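Local coordinates for S-M checkpoint control protein rad4 (PDB 4BU0), which acts as a phospho-dependent signalling adaptor, through its paired N-terminal BRCT domains binding phosphorylated Crb2 to establish the DNA checkpoint, and is essential for DNA replication, at residues S26-K31 with V77-W82; S38-D43 with Y57-K62. All blocks are in the same frame, centred on the assembly; numbering follows the deposited sequence. Where two conformers were deposited one is given.

Interaction 1: S26-K31 with V77-W82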
ATOM      1  N   SER A  26      -2.596   3.784  19.211  1.00  9.89           N
ATOM      2  CA  SER A  26      -1.837   4.753  19.989  0.63 10.17           C
ATOM      3  C   SER A  26      -1.782   4.337  21.468  1.00 12.19           C
ATOM      4  O   SER A  26      -0.712   4.428  22.093  1.00 12.38           O
ATOM      5  CB  SER A  26      -2.426   6.146  19.824  0.63 13.87           C
ATOM      6  OG  SER A  26      -3.807   6.173  20.129  0.63 14.37           O
ATOM      7  N   THR A  27      -2.910   3.850  22.040  1.00  9.45           N
ATOM      8  CA  THR A  27      -2.926   3.425  23.436  0.83  8.60           C
ATOM      9  C   THR A  27      -1.954   2.253  23.666  1.00  9.45           C
ATOM     10  O   THR A  27      -1.155   2.282  24.588  1.00 10.53           O
ATOM     11  CB  THR A  27      -4.364   3.045  23.819  0.83 12.26           C
ATOM     12  OG1 THR A  27      -5.210   4.190  23.599  0.83 12.81           O
ATOM     13  CG2 THR A  27      -4.479   2.535  25.244  0.83 13.31           C
ATOM     14  N   LYS A  28      -2.023   1.231  22.808  1.00  7.83           N
ATOM     15  CA  LYS A  28      -1.186   0.060  23.014  1.00  7.62           C
ATOM     16  C   LYS A  28       0.280   0.361  22.712  1.00  7.64           C
ATOM     17  O   LYS A  28       1.151  -0.134  23.448  1.00  8.56           O
ATOM     18  CB  LYS A  28      -1.703  -1.118  22.179  1.00  9.19           C
ATOM     19  CG  LYS A  28      -3.046  -1.647  22.716  1.00  9.54           C
ATOM     20  CD  LYS A  28      -3.653  -2.717  21.813  1.00 10.70           C
ATOM     21  CE  LYS A  28      -4.929  -3.211  22.486  1.00 13.75           C
ATOM     22  NZ  LYS A  28      -5.544  -4.357  21.781  1.00 14.24           N
ATOM     23  N   ALA A  29       0.544   1.160  21.646  1.00  7.22           N
ATOM     24  CA  ALA A  29       1.953   1.484  21.330  1.00  7.21           C
ATOM     25  C   ALA A  29       2.583   2.289  22.472  1.00  8.05           C
ATOM     26  O   ALA A  29       3.740   2.049  22.825  1.00  8.79           O
ATOM     27  CB  ALA A  29       2.034   2.266  20.037  1.00  8.11           C
ATOM     28  N   THR A  30       1.796   3.202  23.083  1.00  7.30           N
ATOM     29  CA  THR A  30       2.305   4.027  24.192  1.00  7.34           C
ATOM     30  C   THR A  30       2.601   3.135  25.392  1.00  9.25           C
ATOM     31  O   THR A  30       3.649   3.305  26.030  1.00 10.00           O
ATOM     32  CB  THR A  30       1.303   5.118  24.515  1.00 10.70           C
ATOM     33  OG1 THR A  30       1.187   5.953  23.350  1.00 10.50           O
ATOM     34  CG2 THR A  30       1.738   5.963  25.733  1.00 11.99           C
ATOM     35  N   LYS A  31       1.698   2.158  25.694  1.00  8.04           N
ATOM     36  CA  LYS A  31       1.960   1.274  26.828  0.55  7.32           C
ATOM     37  C   LYS A  31       3.228   0.439  26.556  1.00 10.34           C
ATOM     38  O   LYS A  31       3.983   0.133  27.489  1.00 10.26           O
ATOM     39  CB  LYS A  31       0.738   0.381  27.120  0.55  8.48           C
ATOM     40  CG  LYS A  31       0.905  -0.470  28.374  0.55  7.50           C
ATOM     41  CD  LYS A  31      -0.418  -1.069  28.818  0.55 12.64           C
ATOM     42  CE  LYS A  31      -0.167  -2.289  29.665  0.55 15.04           C
ATOM     43  NZ  LYS A  31      -1.424  -3.004  29.983  0.55 19.77           N
ATOM     44  N   VAL A  77      -1.165  -7.217  17.626  1.00  7.66           N
ATOM     45  CA  VAL A  77      -0.606  -8.552  17.758  1.00  7.29           C
ATOM     46  C   VAL A  77       0.617  -8.533  18.712  1.00  9.99           C
ATOM     47  O   VAL A  77       0.757  -9.407  19.588  1.00 10.58           O
ATOM     48  CB  VAL A  77      -0.265  -9.179  16.379  1.00 11.67           C
ATOM     49  CG1 VAL A  77       0.520 -10.478  16.532  1.00 12.11           C
ATOM     50  CG2 VAL A  77      -1.548  -9.432  15.572  1.00 11.58           C
ATOM     51  N   LEU A  78       1.514  -7.547  18.552  1.00  7.33           N
ATOM     52  CA  LEU A  78       2.673  -7.486  19.435  1.00  7.83           C
ATOM     53  C   LEU A  78       2.241  -7.223  20.892  1.00  8.63           C
ATOM     54  O   LEU A  78       2.739  -7.883  21.823  1.00  8.42           O
ATOM     55  CB  LEU A  78       3.596  -6.357  18.950  1.00  7.64           C
ATOM     56  CG  LEU A  78       4.772  -6.033  19.859  1.00  9.01           C
ATOM     57  CD1 LEU A  78       5.756  -7.249  19.936  1.00 10.44           C
ATOM     58  CD2 LEU A  78       5.505  -4.799  19.325  1.00 10.49           C
ATOM     59  N   TYR A  79       1.296  -6.285  21.070  1.00  7.87           N
ATOM     60  CA  TYR A  79       0.786  -5.999  22.414  1.00  7.51           C
ATOM     61  C   TYR A  79       0.208  -7.258  23.050  1.00 10.55           C
ATOM     62  O   TYR A  79       0.490  -7.535  24.220  1.00 10.36           O
ATOM     63  CB  TYR A  79      -0.313  -4.942  22.312  1.00  8.50           C
ATOM     64  CG  TYR A  79      -0.852  -4.540  23.661  1.00 10.26           C
ATOM     65  CD1 TYR A  79      -0.218  -3.567  24.420  1.00 10.49           C
ATOM     66  CD2 TYR A  79      -2.019  -5.107  24.162  1.00 10.65           C
ATOM     67  CE1 TYR A  79      -0.726  -3.164  25.645  1.00 11.98           C
ATOM     68  CE2 TYR A  79      -2.548  -4.699  25.384  1.00 11.32           C
ATOM     69  CZ  TYR A  79      -1.883  -3.748  26.132  1.00 12.70           C
ATOM     70  OH  TYR A  79      -2.405  -3.334  27.339  1.00 13.72           O
ATOM     71  N   GLU A  80      -0.573  -8.041  22.271  1.00  8.70           N
ATOM     72  CA  GLU A  80      -1.154  -9.255  22.830  1.00  9.26           C
ATOM     73  C   GLU A  80      -0.096 -10.230  23.329  1.00 12.12           C
ATOM     74  O   GLU A  80      -0.229 -10.789  24.424  1.00 13.32           O
ATOM     75  CB  GLU A  80      -2.033  -9.922  21.778  1.00 11.28           C
ATOM     76  CG  GLU A  80      -2.944 -10.969  22.387  1.00 15.39           C
ATOM     77  CD  GLU A  80      -3.918 -10.401  23.405  1.00 32.72           C
ATOM     78  OE1 GLU A  80      -4.391  -9.250  23.233  1.00 29.77           O
ATOM     79  OE2 GLU A  80      -4.153 -11.094  24.417  1.00 33.10           O
ATOM     80  N   SER A  81       0.993 -10.415  22.568  1.00  9.99           N
ATOM     81  CA  SER A  81       2.048 -11.328  22.995  0.57  9.86           C
ATOM     82  C   SER A  81       2.722 -10.818  24.254  1.00 12.55           C
ATOM     83  O   SER A  81       2.945 -11.581  25.207  1.00 13.30           O
ATOM     84  CB  SER A  81       3.086 -11.517  21.891  0.57 14.20           C
ATOM     85  OG  SER A  81       2.596 -12.356  20.860  0.57 22.37           O
ATOM     86  N   TRP A  82       3.008  -9.523  24.296  1.00  8.60           N
ATOM     87  CA  TRP A  82       3.678  -8.908  25.420  1.00  8.88           C
ATOM     88  C   TRP A  82       2.848  -8.959  26.717  1.00 11.74           C
ATOM     89  O   TRP A  82       3.385  -9.323  27.765  1.00 11.01           O
ATOM     90  CB  TRP A  82       3.968  -7.461  25.031  1.00  9.71           C
ATOM     91  CG  TRP A  82       4.648  -6.680  26.105  1.00 10.33           C
ATOM     92  CD1 TRP A  82       5.898  -6.900  26.613  1.00 13.00           C
ATOM     93  CD2 TRP A  82       4.154  -5.501  26.738  1.00 10.76           C
ATOM     94  NE1 TRP A  82       6.213  -5.921  27.528  1.00 13.17           N
ATOM     95  CE2 TRP A  82       5.164  -5.045  27.618  1.00 14.59           C
ATOM     96  CE3 TRP A  82       2.964  -4.759  26.624  1.00 13.90           C
ATOM     97  CZ2 TRP A  82       5.025  -3.872  28.367  1.00 15.86           C
ATOM     98  CZ3 TRP A  82       2.832  -3.595  27.364  1.00 16.98           C
ATOM     99  CH2 TRP A  82       3.835  -3.188  28.259  1.00 17.80           C
TER
HETATM  100  O   HOH W   1      -3.989  -6.621  21.442  1.00 14.54           O

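Interaction 2: S38-D43 with Y57-K62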
ATOM      1  N   SER A  38       0.802  12.139  15.709  1.00 13.16           N
ATOM      2  CA  SER A  38      -0.349  12.345  14.829  0.69 13.39           C
ATOM      3  C   SER A  38       0.143  12.933  13.501  1.00 17.47           C
ATOM      4  O   SER A  38      -0.379  12.569  12.444  1.00 17.62           O
ATOM      5  CB  SER A  38      -1.370  13.252  15.505  0.69 17.79           C
ATOM      6  OG  SER A  38      -0.693  14.367  16.053  0.69 21.14           O
ATOM      7  N   ASP A  39       1.141  13.827  13.548  1.00 14.85           N
ATOM      8  CA  ASP A  39       1.799  14.366  12.355  1.00 15.15           C
ATOM      9  C   ASP A  39       2.916  13.411  11.976  1.00 17.32           C
ATOM     10  O   ASP A  39       3.495  12.733  12.841  1.00 15.82           O
ATOM     11  CB  ASP A  39       2.408  15.770  12.611  1.00 17.25           C
ATOM     12  CG  ASP A  39       1.412  16.883  12.876  1.00 25.12           C
ATOM     13  OD1 ASP A  39       0.288  16.827  12.328  1.00 24.60           O
ATOM     14  OD2 ASP A  39       1.776  17.844  13.593  1.00 29.53           O
ATOM     15  N   PHE A  40       3.278  13.385  10.696  1.00 12.86           N
ATOM     16  CA  PHE A  40       4.413  12.607  10.288  1.00 12.45           C
ATOM     17  C   PHE A  40       5.639  13.501  10.554  1.00 18.15           C
ATOM     18  O   PHE A  40       5.921  14.413   9.771  1.00 17.84           O
ATOM     19  CB  PHE A  40       4.238  12.218   8.808  1.00 13.80           C
ATOM     20  CG  PHE A  40       5.274  11.339   8.140  1.00 15.12           C
ATOM     21  CD1 PHE A  40       6.533  11.154   8.705  1.00 16.26           C
ATOM     22  CD2 PHE A  40       5.010  10.737   6.910  1.00 17.78           C
ATOM     23  CE1 PHE A  40       7.501  10.368   8.067  1.00 18.35           C
ATOM     24  CE2 PHE A  40       5.982   9.967   6.267  1.00 20.29           C
ATOM     25  CZ  PHE A  40       7.208   9.754   6.861  1.00 17.59           C
ATOM     26  N   THR A  41       6.340  13.260  11.665  1.00 14.16           N
ATOM     27  CA  THR A  41       7.518  14.048  12.014  1.00 14.08           C
ATOM     28  C   THR A  41       8.786  13.375  11.500  1.00 18.38           C
ATOM     29  O   THR A  41       8.787  12.193  11.156  1.00 16.41           O
ATOM     30  CB  THR A  41       7.570  14.259  13.533  1.00 19.66           C
ATOM     31  OG1 THR A  41       7.740  12.972  14.121  1.00 21.67           O
ATOM     32  CG2 THR A  41       6.316  14.935  14.087  1.00 21.56           C
ATOM     33  N   LYS A  42       9.905  14.130  11.442  1.00 17.01           N
ATOM     34  CA  LYS A  42      11.169  13.593  10.954  1.00 17.95           C
ATOM     35  C   LYS A  42      11.651  12.354  11.709  1.00 21.05           C
ATOM     36  O   LYS A  42      12.342  11.514  11.122  1.00 22.19           O
ATOM     37  CB  LYS A  42      12.255  14.682  11.030  1.00 21.55           C
ATOM     38  CG  LYS A  42      13.360  14.510   9.998  1.00 43.11           C
ATOM     39  N   ASP A  43      11.259  12.216  12.997  1.00 18.28           N
ATOM     40  CA  ASP A  43      11.747  11.090  13.777  1.00 18.43           C
ATOM     41  C   ASP A  43      10.859   9.846  13.726  1.00 17.85           C
ATOM     42  O   ASP A  43      11.235   8.840  14.327  1.00 16.63           O
ATOM     43  CB  ASP A  43      12.010  11.498  15.226  1.00 21.37           C
ATOM     44  CG  ASP A  43      10.821  12.001  16.003  1.00 32.26           C
ATOM     45  OD1 ASP A  43       9.836  12.434  15.373  1.00 34.86           O
ATOM     46  OD2 ASP A  43      10.895  12.014  17.241  1.00 39.74           O
ATOM     47  N   TYR A  57       1.822   8.512   3.148  1.00 11.55           N
ATOM     48  CA  TYR A  57       2.363   7.348   2.474  1.00 10.58           C
ATOM     49  C   TYR A  57       3.268   7.762   1.330  1.00 11.67           C
ATOM     50  O   TYR A  57       4.360   7.225   1.173  1.00 11.44           O
ATOM     51  CB  TYR A  57       1.207   6.473   1.951  1.00 10.97           C
ATOM     52  CG  TYR A  57       1.661   5.161   1.357  1.00  9.71           C
ATOM     53  CD1 TYR A  57       2.223   5.103   0.077  1.00  9.98           C
ATOM     54  CD2 TYR A  57       1.463   3.963   2.036  1.00 10.20           C
ATOM     55  CE1 TYR A  57       2.638   3.895  -0.474  1.00  8.25           C
ATOM     56  CE2 TYR A  57       1.854   2.738   1.481  1.00 10.04           C
ATOM     57  CZ  TYR A  57       2.409   2.710   0.206  1.00 10.56           C
ATOM     58  OH  TYR A  57       2.792   1.508  -0.351  1.00 10.61           O
ATOM     59  N   LYS A  58       2.805   8.731   0.519  1.00 11.05           N
ATOM     60  CA  LYS A  58       3.606   9.167  -0.625  1.00 10.92           C
ATOM     61  C   LYS A  58       4.979   9.697  -0.191  1.00 13.67           C
ATOM     62  O   LYS A  58       5.979   9.437  -0.865  1.00 13.56           O
ATOM     63  CB  LYS A  58       2.865  10.232  -1.422  1.00 12.93           C
ATOM     64  CG  LYS A  58       1.656   9.673  -2.195  1.00 14.22           C
ATOM     65  CD  LYS A  58       0.909  10.812  -2.891  1.00 17.49           C
ATOM     66  CE  LYS A  58      -0.364  10.292  -3.519  1.00 24.42           C
ATOM     67  NZ  LYS A  58      -1.100  11.387  -4.209  1.00 37.10           N
ATOM     68  N   PHE A  59       5.026  10.462   0.933  1.00 13.72           N
ATOM     69  CA  PHE A  59       6.297  11.000   1.414  1.00 14.27           C
ATOM     70  C   PHE A  59       7.243   9.883   1.817  1.00 15.30           C
ATOM     71  O   PHE A  59       8.413   9.896   1.463  1.00 16.25           O
ATOM     72  CB  PHE A  59       6.058  11.931   2.618  1.00 16.96           C
ATOM     73  CG  PHE A  59       7.282  12.761   2.934  1.00 19.95           C
ATOM     74  CD1 PHE A  59       8.310  12.245   3.718  1.00 24.29           C
ATOM     75  CD2 PHE A  59       7.441  14.029   2.386  1.00 24.18           C
ATOM     76  CE1 PHE A  59       9.477  12.991   3.953  1.00 24.91           C
ATOM     77  CE2 PHE A  59       8.594  14.778   2.637  1.00 26.88           C
ATOM     78  CZ  PHE A  59       9.609  14.245   3.404  1.00 24.96           C
ATOM     79  N   ALA A  60       6.742   8.885   2.579  1.00 12.92           N
ATOM     80  CA  ALA A  60       7.599   7.780   2.970  1.00 12.73           C
ATOM     81  C   ALA A  60       8.088   6.997   1.756  1.00 16.61           C
ATOM     82  O   ALA A  60       9.257   6.637   1.705  1.00 16.60           O
ATOM     83  CB  ALA A  60       6.853   6.850   3.929  1.00 13.73           C
ATOM     84  N   ALA A  61       7.195   6.753   0.766  1.00 13.86           N
ATOM     85  CA  ALA A  61       7.582   5.980  -0.423  1.00 14.94           C
ATOM     86  C   ALA A  61       8.616   6.687  -1.262  1.00 19.45           C
ATOM     87  O   ALA A  61       9.447   6.033  -1.867  1.00 18.98           O
ATOM     88  CB  ALA A  61       6.362   5.692  -1.282  1.00 15.51           C
ATOM     89  N   LYS A  62       8.548   8.003  -1.322  1.00 19.51           N
ATOM     90  CA  LYS A  62       9.451   8.761  -2.173  1.00 21.47           C
ATOM     91  C   LYS A  62      10.760   9.120  -1.478  1.00 27.82           C
ATOM     92  O   LYS A  62      11.824   8.986  -2.085  1.00 28.62           O
ATOM     93  CB  LYS A  62       8.733  10.039  -2.622  1.00 25.10           C
ATOM     94  CG  LYS A  62       9.404  10.767  -3.779  1.00 32.34           C
ATOM     95  CD  LYS A  62       8.601  11.985  -4.215  1.00 34.66           C
ATOM     96  CE  LYS A  62       7.665  11.647  -5.357  1.00 33.33           C
ATOM     97  NZ  LYS A  62       6.848  12.818  -5.787  1.00 31.50           N
TER

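Interaction 1: S26-K31 with V77-W82
Lys28 lays its hydrocarbon chain across one face of the Tyr79 ring, a compact example of how a lysine can serve as an apolar side chain and a charged one at once. Its CG stands over the middle of the ring, 3.7 Å from the centroid and 9° from the ring normal, which makes a well-centred CH-pi contact. Lys28 CB lies 3.6 Å from Tyr79 CD1 and Lys28 CD 3.7 Å from Tyr79 CD2; the two side chains cross at about a right angle. With CG set anti to its carbonyl carbon (chi1 -70°) and the chain extended beyond, Lys28 carries its ammonium past the ring to a salt bridge with Glu24, one helical turn back. A water accepts from the same NZ and donates to Glu80 OE1.

Lys31 approaches the ring differently. Its CD sits at the edge, in the ring plane, and in the conformer described Lys31 NZ donates a hydrogen bond of 2.8 Å to Tyr79 OH. Lys31 CG meets the edge of the Trp82 indole, 3.8 Å from CZ3, and Trp82 CH2 comes within 3.4 Å of Lys31 O, an oxygen that is hydrogen-bonded to Lys5 NZ. Trp82 in turn touches Pro6 and Leu32.

The contact joins helices 19-31 and 74-83, the pair that in the BRCT fold packs on one side of the parallel sheet; here the segment axes pass 9.9 Å apart at 48°. Chemically, the aromatic surface is met by methylenes while each ammonium finds oxygen beyond the ring. Lys31 was modelled in two conformers, and in the one whose bond to the hydroxyl is described here its charge would probably polarise the phenol.

Interaction 2: S38-D43 with Y57-K62
Phe40 and Phe59 form a T-shaped pair, the edge of Phe59 directed toward the face of Phe40, with centroids 5.7 Å apart and planes at 78°. Phe40 CE2 lies 4.1 Å from Phe59 CD1, and Phe59 CB comes about as near. Phe40 CG is anti to the backbone N (chi1 -177°), which extends the ring from its short strand toward helix 55-63.

Apolar packing of the ring on a methyl group supplements the aromatic pair: Phe40 CE2 also lies 4.0 Å from the methyl CB of Ala60, and the backbone N of that residue sits at the ring edge, near its plane. In the BRCT fold this helix covers the sheet face turned away from helices 19-31 and 74-83; accordingly Ala60 touches Leu47 of strand 46-49, and Phe40 rests on Cys13 of strand 11-15 and on Ile67. A serine in place of Phe40 would probably leave a gap beside Ala60 and strip Phe59 of its aromatic partner.

Polar bonds lie to the flanks. Thr41 OG1 donates to Asp43 OD1 within the turn after the strand, and the Asp39 carboxylate accepts from the backbone of the bound peptide, with which Phe40 and Thr41 pair in an antiparallel beta ladder.

Both contacts belong to the first BRCT domain, and interaction 2 is nested along the chain within the loop that interaction 1 closes. Their centres lie 22 Å apart and their nearest atoms about 8 Å, so they do not touch. Between them they involve helices from the two sides of the parallel sheet, 19-31 and 74-83 in interaction 1 and 55-63 in interaction 2. In interaction 2, 38-43 adds the Crb2 peptide to its short strand as a new antiparallel neighbour, and Phe59 touches an apolar side chain of that peptide. The centre of interaction 1, a surface contact, lies about 21 Å from the centre of the chain.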